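Local coordinates for protein acetylglutamate kinase (Streptococcus mutans, PDB 3L86) that probably catalyses the ATP-dependent phosphorylation of N-acetyl-L-glutamate to N-acetyl-L-glutamyl 5-phosphate, the second step of arginine biosynthesis from glutamate, at residues K36-A47 with L204-N214; I137-Y145 with D156-I165. All blocks are in the same frame, centred on the assembly; numbering follows the deposited sequence.

The two contacts illustrate how an amino acid kinase domain sets a two-stranded antiparallel pair beside its central mixed sheet. Contact 1 pairs strand 38-43 with strand 208-212 in the main mixed sheet, and its C-terminal ends carry residues of the ADP pocket. Contact 2 is an antiparallel pair, 141-145 with 155-160, followed by helix 162-170. Both of its segments fall in the 156 residues separating the segments of contact 1. The centres of the two contacts lie about 18 Å apart, and Leu-204 CD1 meets Ile-165 CG2 at 4.2 Å. Helix 193-203 packs against side chains of both, so one helix packs against both the strand pair by the nucleotide and the hairpin.

Contact 1: K36-A47 with L204-N214; sequences KDIIVIKIGGVA and LAADKLILMTN. With ADP (adenosine-5'-diphosphate), chain B.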
loop_
_atom_site.group_PDB
_atom_site.type_symbol
_atom_site.label_atom_id
_atom_site.label_comp_id
_atom_site.label_asym_id
_atom_site.label_seq_id
_atom_site.Cartn_x
_atom_site.Cartn_y
_atom_site.Cartn_z
ATOM N N LYS A 36 -19.425 -0.948 7.561
ATOM C CA LYS A 36 -18.837 -2.231 7.898
ATOM C C LYS A 36 -17.794 -2.165 9.087
ATOM O O LYS A 36 -17.424 -3.224 9.527
ATOM C CB LYS A 36 -18.199 -2.963 6.665
ATOM C CG LYS A 36 -19.072 -3.955 5.862
ATOM C CD LYS A 36 -18.358 -4.625 4.619
ATOM C CE LYS A 36 -17.881 -6.005 4.951
ATOM N NZ LYS A 36 -17.471 -6.822 3.821
ATOM N N ASP A 37 -17.325 -0.980 9.566
ATOM C CA ASP A 37 -16.323 -0.956 10.609
ATOM C C ASP A 37 -15.072 -1.724 10.153
ATOM O O ASP A 37 -14.628 -2.594 10.821
ATOM C CB ASP A 37 -16.896 -1.518 11.931
ATOM C CG ASP A 37 -16.327 -0.871 13.171
ATOM O OD1 ASP A 37 -15.868 0.219 13.157
ATOM O OD2 ASP A 37 -16.312 -1.484 14.182
ATOM N N ILE A 38 -14.552 -1.354 8.984
ATOM C CA ILE A 38 -13.360 -1.884 8.321
ATOM C C ILE A 38 -12.583 -0.679 7.762
ATOM O O ILE A 38 -13.163 0.118 6.975
ATOM C CB ILE A 38 -13.703 -2.802 7.111
ATOM C CG1 ILE A 38 -14.327 -4.109 7.605
ATOM C CG2 ILE A 38 -12.444 -3.167 6.346
ATOM C CD1 ILE A 38 -14.522 -5.195 6.505
ATOM N N ILE A 39 -11.304 -0.561 8.155
ATOM C CA ILE A 39 -10.355 0.390 7.538
ATOM C C ILE A 39 -9.053 -0.306 7.044
ATOM O O ILE A 39 -8.425 -1.106 7.770
ATOM C CB ILE A 39 -9.967 1.482 8.551
ATOM C CG1 ILE A 39 -11.224 2.241 9.032
ATOM C CG2 ILE A 39 -8.874 2.435 7.995
ATOM C CD1 ILE A 39 -10.879 3.160 10.258
ATOM N N VAL A 40 -8.698 -0.040 5.782
ATOM C CA VAL A 40 -7.403 -0.466 5.229
ATOM C C VAL A 40 -6.381 0.693 5.364
ATOM O O VAL A 40 -6.673 1.828 4.966
ATOM C CB VAL A 40 -7.550 -0.946 3.752
ATOM C CG1 VAL A 40 -6.158 -1.284 3.088
ATOM C CG2 VAL A 40 -8.534 -2.202 3.711
ATOM N N ILE A 41 -5.236 0.408 5.991
ATOM C CA ILE A 41 -4.105 1.365 6.116
ATOM C C ILE A 41 -2.909 0.906 5.275
ATOM O O ILE A 41 -2.302 -0.130 5.564
ATOM C CB ILE A 41 -3.675 1.503 7.566
ATOM C CG1 ILE A 41 -4.894 1.985 8.390
ATOM C CG2 ILE A 41 -2.459 2.497 7.748
ATOM C CD1 ILE A 41 -5.042 1.341 9.742
ATOM N N LYS A 42 -2.546 1.699 4.264
ATOM C CA LYS A 42 -1.348 1.429 3.461
ATOM C C LYS A 42 -0.202 2.337 3.960
ATOM O O LYS A 42 -0.363 3.553 4.129
ATOM C CB LYS A 42 -1.694 1.711 1.995
ATOM C CG LYS A 42 -0.693 1.243 0.911
ATOM C CD LYS A 42 0.694 1.872 1.005
ATOM C CE LYS A 42 0.814 3.309 0.516
ATOM N NZ LYS A 42 2.237 3.363 -0.121
ATOM N N ILE A 43 0.950 1.758 4.230
ATOM C CA ILE A 43 2.078 2.503 4.849
ATOM C C ILE A 43 3.261 2.514 3.851
ATOM O O ILE A 43 3.749 1.412 3.448
ATOM C CB ILE A 43 2.479 1.878 6.280
ATOM C CG1 ILE A 43 1.300 1.846 7.230
ATOM C CG2 ILE A 43 3.605 2.706 7.007
ATOM C CD1 ILE A 43 1.412 0.809 8.371
ATOM N N GLY A 44 3.724 3.729 3.443
ATOM C CA GLY A 44 4.896 3.892 2.493
ATOM C C GLY A 44 6.297 3.573 3.034
ATOM O O GLY A 44 6.450 3.253 4.192
ATOM N N GLY A 45 7.332 3.632 2.200
ATOM C CA GLY A 45 8.704 3.257 2.646
ATOM C C GLY A 45 9.233 4.087 3.823
ATOM O O GLY A 45 9.459 3.567 4.937
ATOM N N VAL A 46 9.433 5.386 3.575
ATOM C CA VAL A 46 9.902 6.320 4.632
ATOM C C VAL A 46 8.936 6.311 5.863
ATOM O O VAL A 46 9.353 6.225 7.042
ATOM C CB VAL A 46 10.122 7.747 4.024
ATOM C CG1 VAL A 46 10.360 8.828 5.113
ATOM C CG2 VAL A 46 11.320 7.742 3.012
ATOM N N ALA A 47 7.640 6.403 5.581
ATOM C CA ALA A 47 6.605 6.536 6.605
ATOM C C ALA A 47 6.681 5.385 7.602
ATOM O O ALA A 47 6.423 5.581 8.808
ATOM C CB ALA A 47 5.231 6.579 5.932
ATOM N N LEU A 204 -12.681 -6.057 0.267
ATOM C CA LEU A 204 -13.383 -6.035 1.567
ATOM C C LEU A 204 -14.577 -5.067 1.691
ATOM O O LEU A 204 -15.237 -5.028 2.727
ATOM C CB LEU A 204 -12.388 -5.729 2.685
ATOM C CG LEU A 204 -11.223 -6.744 2.768
ATOM C CD1 LEU A 204 -10.230 -6.370 3.839
ATOM C CD2 LEU A 204 -11.812 -8.155 3.022
ATOM N N ALA A 205 -14.860 -4.302 0.641
ATOM C CA ALA A 205 -15.823 -3.195 0.742
ATOM C C ALA A 205 -15.523 -2.373 2.014
ATOM O O ALA A 205 -16.413 -2.197 2.875
ATOM C CB ALA A 205 -17.267 -3.712 0.768
ATOM N N ALA A 206 -14.289 -1.861 2.118
ATOM C CA ALA A 206 -13.876 -1.025 3.283
ATOM C C ALA A 206 -14.629 0.314 3.417
ATOM O O ALA A 206 -15.088 0.858 2.438
ATOM C CB ALA A 206 -12.334 -0.767 3.258
ATOM N N ASP A 207 -14.782 0.818 4.657
ATOM C CA ASP A 207 -15.326 2.151 4.877
ATOM C C ASP A 207 -14.389 3.203 4.349
ATOM O O ASP A 207 -14.851 4.218 3.827
ATOM C CB ASP A 207 -15.533 2.437 6.389
ATOM C CG ASP A 207 -16.545 1.503 7.026
ATOM O OD1 ASP A 207 -16.420 1.156 8.213
ATOM O OD2 ASP A 207 -17.478 1.070 6.333
ATOM N N LYS A 208 -13.076 2.985 4.505
ATOM C CA LYS A 208 -12.082 4.009 4.213
ATOM C C LYS A 208 -10.696 3.379 3.940
ATOM O O LYS A 208 -10.335 2.349 4.540
ATOM C CB LYS A 208 -11.953 4.938 5.443
ATOM C CG LYS A 208 -10.917 6.075 5.271
ATOM C CD LYS A 208 -10.918 7.012 6.479
ATOM C CE LYS A 208 -10.175 8.303 6.173
ATOM N NZ LYS A 208 -10.224 9.205 7.368
ATOM N N LEU A 209 -9.940 3.990 3.030
ATOM C CA LEU A 209 -8.509 3.661 2.771
ATOM C C LEU A 209 -7.595 4.894 3.103
ATOM O O LEU A 209 -7.871 6.048 2.671
ATOM C CB LEU A 209 -8.343 3.269 1.287
ATOM C CG LEU A 209 -6.912 3.196 0.681
ATOM C CD1 LEU A 209 -6.094 2.049 1.375
ATOM C CD2 LEU A 209 -6.960 2.929 -0.860
ATOM N N ILE A 210 -6.531 4.665 3.870
ATOM C CA ILE A 210 -5.552 5.708 4.206
ATOM C C ILE A 210 -4.281 5.361 3.436
ATOM O O ILE A 210 -3.731 4.256 3.584
ATOM C CB ILE A 210 -5.330 5.775 5.772
ATOM C CG1 ILE A 210 -6.674 6.080 6.463
ATOM C CG2 ILE A 210 -4.288 6.822 6.134
ATOM C CD1 ILE A 210 -6.695 5.991 8.049
ATOM N N LEU A 211 -3.831 6.265 2.568
ATOM C CA LEU A 211 -2.568 6.092 1.884
ATOM C C LEU A 211 -1.503 6.976 2.587
ATOM O O LEU A 211 -1.329 8.182 2.267
ATOM C CB LEU A 211 -2.706 6.460 0.358
ATOM C CG LEU A 211 -3.671 5.565 -0.461
ATOM C CD1 LEU A 211 -4.075 6.191 -1.802
ATOM C CD2 LEU A 211 -3.143 4.143 -0.722
ATOM N N MET A 212 -0.792 6.382 3.545
ATOM C CA MET A 212 0.086 7.171 4.415
ATOM C C MET A 212 1.496 7.211 3.808
ATOM O O MET A 212 2.021 6.164 3.392
ATOM C CB MET A 212 0.132 6.541 5.836
ATOM C CG MET A 212 0.324 7.590 6.951
ATOM S SD MET A 212 0.295 6.936 8.670
ATOM C CE MET A 212 1.888 6.145 8.668
ATOM N N THR A 213 2.072 8.416 3.735
ATOM C CA THR A 213 3.241 8.645 2.931
ATOM C C THR A 213 4.109 9.720 3.634
ATOM O O THR A 213 3.929 9.981 4.865
ATOM C CB THR A 213 2.849 9.073 1.464
ATOM O OG1 THR A 213 4.030 9.354 0.691
ATOM C CG2 THR A 213 1.896 10.288 1.417
ATOM N N ASN A 214 5.053 10.325 2.905
ATOM C CA ASN A 214 5.980 11.247 3.560
ATOM C C ASN A 214 5.846 12.713 3.050
ATOM O O ASN A 214 6.833 13.491 3.006
ATOM C CB ASN A 214 7.431 10.695 3.518
ATOM C CG ASN A 214 8.017 10.667 2.123
ATOM O OD1 ASN A 214 7.279 10.589 1.132
ATOM N ND2 ASN A 214 9.343 10.857 2.021
HETATM P PB ADP B . 5.525 6.268 -0.878
HETATM O O1B ADP B . 4.687 5.495 -1.857
HETATM O O2B ADP B . 4.773 6.785 0.356
HETATM O O3B ADP B . 6.732 5.496 -0.476
HETATM P PA ADP B . 6.392 7.912 -3.209
HETATM O O1A ADP B . 7.718 8.645 -3.366
HETATM O O2A ADP B . 6.181 6.697 -4.067
HETATM O O3A ADP B . 6.095 7.599 -1.614
HETATM O "O5'" ADP B . 5.279 9.041 -3.524
HETATM C "C5'" ADP B . 5.264 10.251 -2.725
HETATM C "C4'" ADP B . 6.055 11.360 -3.479
HETATM O "O4'" ADP B . 5.406 11.835 -4.677
HETATM C "C3'" ADP B . 6.292 12.636 -2.657
HETATM O "O3'" ADP B . 7.391 12.400 -1.783
HETATM C "C2'" ADP B . 6.683 13.660 -3.716
HETATM O "O2'" ADP B . 8.095 13.570 -3.866
HETATM C "C1'" ADP B . 6.102 13.088 -5.007
HETATM N N9 ADP B . 5.115 14.024 -5.609
HETATM C C8 ADP B . 5.058 14.292 -6.945
HETATM N N7 ADP B . 4.031 15.148 -7.196
HETATM C C5 ADP B . 3.458 15.446 -6.004
HETATM C C6 ADP B . 2.373 16.307 -5.542
HETATM N N6 ADP B . 1.607 16.995 -6.430
HETATM N N1 ADP B . 2.067 16.327 -4.215
HETATM C C2 ADP B . 2.766 15.637 -3.327
HETATM N N3 ADP B . 3.775 14.837 -3.671
HETATM C C4 ADP B . 4.177 14.712 -4.971
#
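Val-40 and Leu-209 meet obliquely on the face of the sheet turned to helix 193-203, with Val-40 CG1 3.7 Å from Leu-209 CD1. They belong to a parallel pair, strands 38-43 and 208-212, whose directions differ by 13°. On the same face the aliphatic start of Lys-42 slants over Leu-211, Lys-42 CB to Leu-211 CD2 at 3.9 Å. The opposite face, toward helix 53-64, carries Ile-39, Ile-41, Ile-43, Ile-210 and Met-212. There Ile-43 and Met-212 lie side by side and point the same way; the bend at the thioether of Met-212 (chi3 74°) brings CE to Ile-43 CG2 and Ala-47 CB. Between the faces runs a ladder of backbone bonds from Val-40 N to Lys-208 O through to Gly-44 N and Met-212 O.

At the N-terminal end the carboxylate of Asp-207 receives the backbone N-H groups of 36-38, where the chain enters the strand. Ile-38 N donates to Asp-207 OD1 at 3.2 Å from above the carboxylate plane, while the bonds from Lys-36 N and Asp-37 N are weak. Lys-36 bends back so that NZ reaches Leu-204 O at 3.1 Å, above the carbonyl plane, next to the Schellman motif that ends helix 193-203.

At the other end both strands run out at ADP. Thr-213 has OG1 anti to its own N (chi1 178°), which brings Thr-213 OG1 to ADP O2B at 2.7 Å, and Gly-45 N makes a weak bond to ADP O3B. Lys-42 NZ stands 3.7 Å from ADP O1B, close to Lys-249, which also bonds ADP. This nearness is consistent with the predicted role of both lysines in stabilising the transition state; the ladder sets the backbone that carries Lys-42 toward the phosphate and leads directly into Thr-213, which bonds it.

Contact 2: I137-Y145 with D156-I165; sequences IKHVVAADY and DVTHINKRVI
Val-140 packs into the start of helix 162-170: its CG1 lies 3.9 Å from Ile-165 CD1, the two side chains crossing at about a right angle, and its CG2 turns to Val-164, where the close approach is doubtful because the Val-164 torsion (chi1 30°) is far from staggered. The two branches part in this way because CG1 stands anti to the backbone N (chi1 165°) and CG2 anti to the carbonyl carbon. Next along, Val-141 and Ile-160 lie side by side, pointing the same way, with Val-141 CG2 4.1 Å from Ile-160 CD1.

Backbone bonds hold these side chains in place. Asn-161 N meets Val-140 O in the carbonyl plane, on a lone pair, at 3.0 Å. Asn-161 is also the N-cap of the helix, its OD1 accepting a weak bond from Arg-163 N. A classic beta bulge follows, where Thr-158 N and His-159 N both donate to Ala-142 O, at 2.7 Å and 3.2 Å, from the same face of its plane. Beyond the bulge, Asp-144 and Asp-156 form a hydrogen-bonded pair.

Farther out, Val-141 and Ala-143 bond through their backbones to Tyr-182. One carbonyl takes both N-H groups, so the extra residue of the bulge keeps its backbone donor bonded within the pair, while the apolar side chains of Val-141, Val-157 and Ile-160 join it to helix 193-203.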
loop_
_atom_site.group_PDB
_atom_site.type_symbol
_atom_site.label_atom_id
_atom_site.label_comp_id
_atom_site.label_asym_id
_atom_site.label_seq_id
_atom_site.Cartn_x
_atom_site.Cartn_y
_atom_site.Cartn_z
ATOM N N ILE A 137 1.181 -15.466 1.811
ATOM C CA ILE A 137 0.971 -14.526 0.672
ATOM C C ILE A 137 0.406 -15.161 -0.606
ATOM O O ILE A 137 -0.545 -14.615 -1.199
ATOM C CB ILE A 137 2.190 -13.679 0.294
ATOM C CG1 ILE A 137 2.607 -12.813 1.501
ATOM C CG2 ILE A 137 1.830 -12.743 -0.909
ATOM C CD1 ILE A 137 3.968 -12.017 1.249
ATOM N N LYS A 138 0.955 -16.298 -1.016
ATOM C CA LYS A 138 0.485 -16.977 -2.231
ATOM C C LYS A 138 -0.983 -17.471 -2.135
ATOM O O LYS A 138 -1.613 -17.691 -3.156
ATOM C CB LYS A 138 1.402 -18.134 -2.632
ATOM C CG LYS A 138 1.356 -19.276 -1.643
ATOM C CD LYS A 138 2.270 -20.445 -2.106
ATOM C CE LYS A 138 3.716 -20.176 -1.755
ATOM N NZ LYS A 138 3.895 -19.968 -0.308
ATOM N N HIS A 139 -1.540 -17.615 -0.931
ATOM C CA HIS A 139 -2.941 -17.963 -0.855
ATOM C C HIS A 139 -3.859 -16.743 -0.755
ATOM O O HIS A 139 -5.065 -16.925 -0.616
ATOM C CB HIS A 139 -3.238 -18.880 0.320
ATOM C CG HIS A 139 -2.371 -20.098 0.340
ATOM N ND1 HIS A 139 -1.461 -20.347 1.349
ATOM C CD2 HIS A 139 -2.244 -21.111 -0.546
ATOM C CE1 HIS A 139 -0.838 -21.483 1.110
ATOM N NE2 HIS A 139 -1.279 -21.959 -0.045
ATOM N N VAL A 140 -3.309 -15.530 -0.785
ATOM C CA VAL A 140 -4.190 -14.345 -0.712
ATOM C C VAL A 140 -4.161 -13.495 -1.972
ATOM O O VAL A 140 -5.224 -13.095 -2.479
ATOM C CB VAL A 140 -3.859 -13.462 0.535
ATOM C CG1 VAL A 140 -4.494 -12.075 0.402
ATOM C CG2 VAL A 140 -4.337 -14.186 1.811
ATOM N N VAL A 141 -2.952 -13.195 -2.474
ATOM C CA VAL A 141 -2.840 -12.250 -3.614
ATOM C C VAL A 141 -2.463 -12.973 -4.922
ATOM O O VAL A 141 -1.341 -13.458 -5.073
ATOM C CB VAL A 141 -1.748 -11.136 -3.372
ATOM C CG1 VAL A 141 -1.818 -10.081 -4.545
ATOM C CG2 VAL A 141 -1.982 -10.486 -2.014
ATOM N N ALA A 142 -3.399 -13.025 -5.858
ATOM C CA ALA A 142 -3.116 -13.450 -7.237
ATOM C C ALA A 142 -2.863 -12.259 -8.107
ATOM O O ALA A 142 -3.555 -11.226 -7.953
ATOM C CB ALA A 142 -4.313 -14.218 -7.763
ATOM N N ALA A 143 -1.905 -12.413 -9.050
ATOM C CA ALA A 143 -1.479 -11.382 -10.007
ATOM C C ALA A 143 -1.118 -11.930 -11.405
ATOM O O ALA A 143 -0.989 -13.136 -11.575
ATOM C CB ALA A 143 -0.246 -10.624 -9.439
ATOM N N ASP A 144 -0.954 -11.040 -12.391
ATOM C CA ASP A 144 -0.382 -11.392 -13.706
ATOM C C ASP A 144 0.622 -10.282 -14.125
ATOM O O ASP A 144 0.648 -9.244 -13.499
ATOM C CB ASP A 144 -1.491 -11.471 -14.765
ATOM C CG ASP A 144 -1.155 -12.429 -15.901
ATOM O OD1 ASP A 144 0.053 -12.810 -16.112
ATOM O OD2 ASP A 144 -2.126 -12.855 -16.554
ATOM N N TYR A 145 1.446 -10.521 -15.164
ATOM C CA TYR A 145 2.481 -9.549 -15.648
ATOM C C TYR A 145 1.786 -8.371 -16.270
ATOM O O TYR A 145 0.918 -8.553 -17.121
ATOM C CB TYR A 145 3.357 -10.214 -16.735
ATOM C CG TYR A 145 4.147 -11.382 -16.192
ATOM C CD1 TYR A 145 5.409 -11.191 -15.715
ATOM C CD2 TYR A 145 3.578 -12.668 -16.096
ATOM C CE1 TYR A 145 6.136 -12.253 -15.159
ATOM C CE2 TYR A 145 4.303 -13.728 -15.533
ATOM C CZ TYR A 145 5.589 -13.487 -15.093
ATOM O OH TYR A 145 6.383 -14.473 -14.565
ATOM N N ASP A 156 0.068 -6.947 -11.870
ATOM C CA ASP A 156 -1.198 -6.222 -11.658
ATOM C C ASP A 156 -2.077 -7.229 -10.873
ATOM O O ASP A 156 -2.189 -8.348 -11.334
ATOM C CB ASP A 156 -1.826 -6.060 -13.057
ATOM C CG ASP A 156 -2.945 -5.011 -13.138
ATOM O OD1 ASP A 156 -3.127 -4.139 -12.242
ATOM O OD2 ASP A 156 -3.649 -5.069 -14.190
ATOM N N VAL A 157 -2.685 -6.846 -9.742
ATOM C CA VAL A 157 -3.538 -7.766 -8.965
ATOM C C VAL A 157 -4.689 -8.391 -9.776
ATOM O O VAL A 157 -5.441 -7.676 -10.422
ATOM C CB VAL A 157 -4.095 -7.086 -7.637
ATOM C CG1 VAL A 157 -4.933 -8.116 -6.822
ATOM C CG2 VAL A 157 -2.900 -6.576 -6.750
ATOM N N THR A 158 -4.832 -9.717 -9.780
ATOM C CA THR A 158 -5.996 -10.287 -10.478
ATOM C C THR A 158 -7.098 -10.762 -9.516
ATOM O O THR A 158 -8.268 -10.799 -9.893
ATOM C CB THR A 158 -5.595 -11.520 -11.393
ATOM O OG1 THR A 158 -4.912 -12.455 -10.571
ATOM C CG2 THR A 158 -4.697 -11.101 -12.568
ATOM N N HIS A 159 -6.758 -11.140 -8.281
ATOM C CA HIS A 159 -7.838 -11.532 -7.334
ATOM C C HIS A 159 -7.293 -11.499 -5.932
ATOM O O HIS A 159 -6.112 -11.842 -5.708
ATOM C CB HIS A 159 -8.411 -12.962 -7.658
ATOM C CG HIS A 159 -9.567 -13.393 -6.788
ATOM N ND1 HIS A 159 -9.464 -14.403 -5.851
ATOM C CD2 HIS A 159 -10.847 -12.963 -6.725
ATOM C CE1 HIS A 159 -10.624 -14.553 -5.239
ATOM N NE2 HIS A 159 -11.480 -13.701 -5.755
ATOM N N ILE A 160 -8.155 -11.075 -5.000
ATOM C CA ILE A 160 -7.892 -11.205 -3.566
ATOM C C ILE A 160 -8.791 -12.317 -2.918
ATOM O O ILE A 160 -10.022 -12.229 -2.982
ATOM C CB ILE A 160 -8.087 -9.870 -2.858
ATOM C CG1 ILE A 160 -7.129 -8.774 -3.424
ATOM C CG2 ILE A 160 -7.763 -10.027 -1.371
ATOM C CD1 ILE A 160 -5.642 -9.089 -3.068
ATOM N N ASN A 161 -8.180 -13.358 -2.345
ATOM C CA ASN A 161 -8.927 -14.398 -1.574
ATOM C C ASN A 161 -9.252 -13.891 -0.152
ATOM O O ASN A 161 -8.370 -13.832 0.705
ATOM C CB ASN A 161 -8.142 -15.733 -1.529
ATOM C CG ASN A 161 -8.961 -16.882 -0.938
ATOM O OD1 ASN A 161 -9.831 -16.659 -0.130
ATOM N ND2 ASN A 161 -8.736 -18.102 -1.419
ATOM N N LYS A 162 -10.492 -13.413 0.025
ATOM C CA LYS A 162 -11.002 -12.791 1.278
ATOM C C LYS A 162 -10.990 -13.754 2.479
ATOM O O LYS A 162 -10.654 -13.358 3.610
ATOM C CB LYS A 162 -12.447 -12.279 1.046
ATOM C CG LYS A 162 -12.619 -11.256 -0.081
ATOM C CD LYS A 162 -14.063 -11.222 -0.656
ATOM C CE LYS A 162 -15.069 -10.970 0.447
ATOM N NZ LYS A 162 -16.459 -11.015 -0.060
ATOM N N ARG A 163 -11.298 -15.035 2.220
ATOM C CA ARG A 163 -11.449 -16.051 3.282
ATOM C C ARG A 163 -10.254 -16.147 4.243
ATOM O O ARG A 163 -10.422 -16.250 5.478
ATOM C CB ARG A 163 -11.805 -17.441 2.682
ATOM N N VAL A 164 -9.038 -16.061 3.726
ATOM C CA VAL A 164 -7.895 -16.098 4.647
ATOM C C VAL A 164 -7.516 -14.780 5.356
ATOM O O VAL A 164 -6.883 -14.799 6.411
ATOM C CB VAL A 164 -6.691 -16.693 3.978
ATOM C CG1 VAL A 164 -6.745 -16.395 2.448
ATOM C CG2 VAL A 164 -5.395 -16.232 4.701
ATOM N N ILE A 165 -7.889 -13.636 4.789
ATOM C CA ILE A 165 -7.822 -12.366 5.552
ATOM C C ILE A 165 -8.920 -12.417 6.660
ATOM O O ILE A 165 -8.715 -11.977 7.771
ATOM C CB ILE A 165 -8.033 -11.101 4.603
ATOM C CG1 ILE A 165 -6.818 -10.899 3.682
ATOM C CG2 ILE A 165 -8.325 -9.818 5.421
ATOM C CD1 ILE A 165 -7.118 -10.044 2.460
#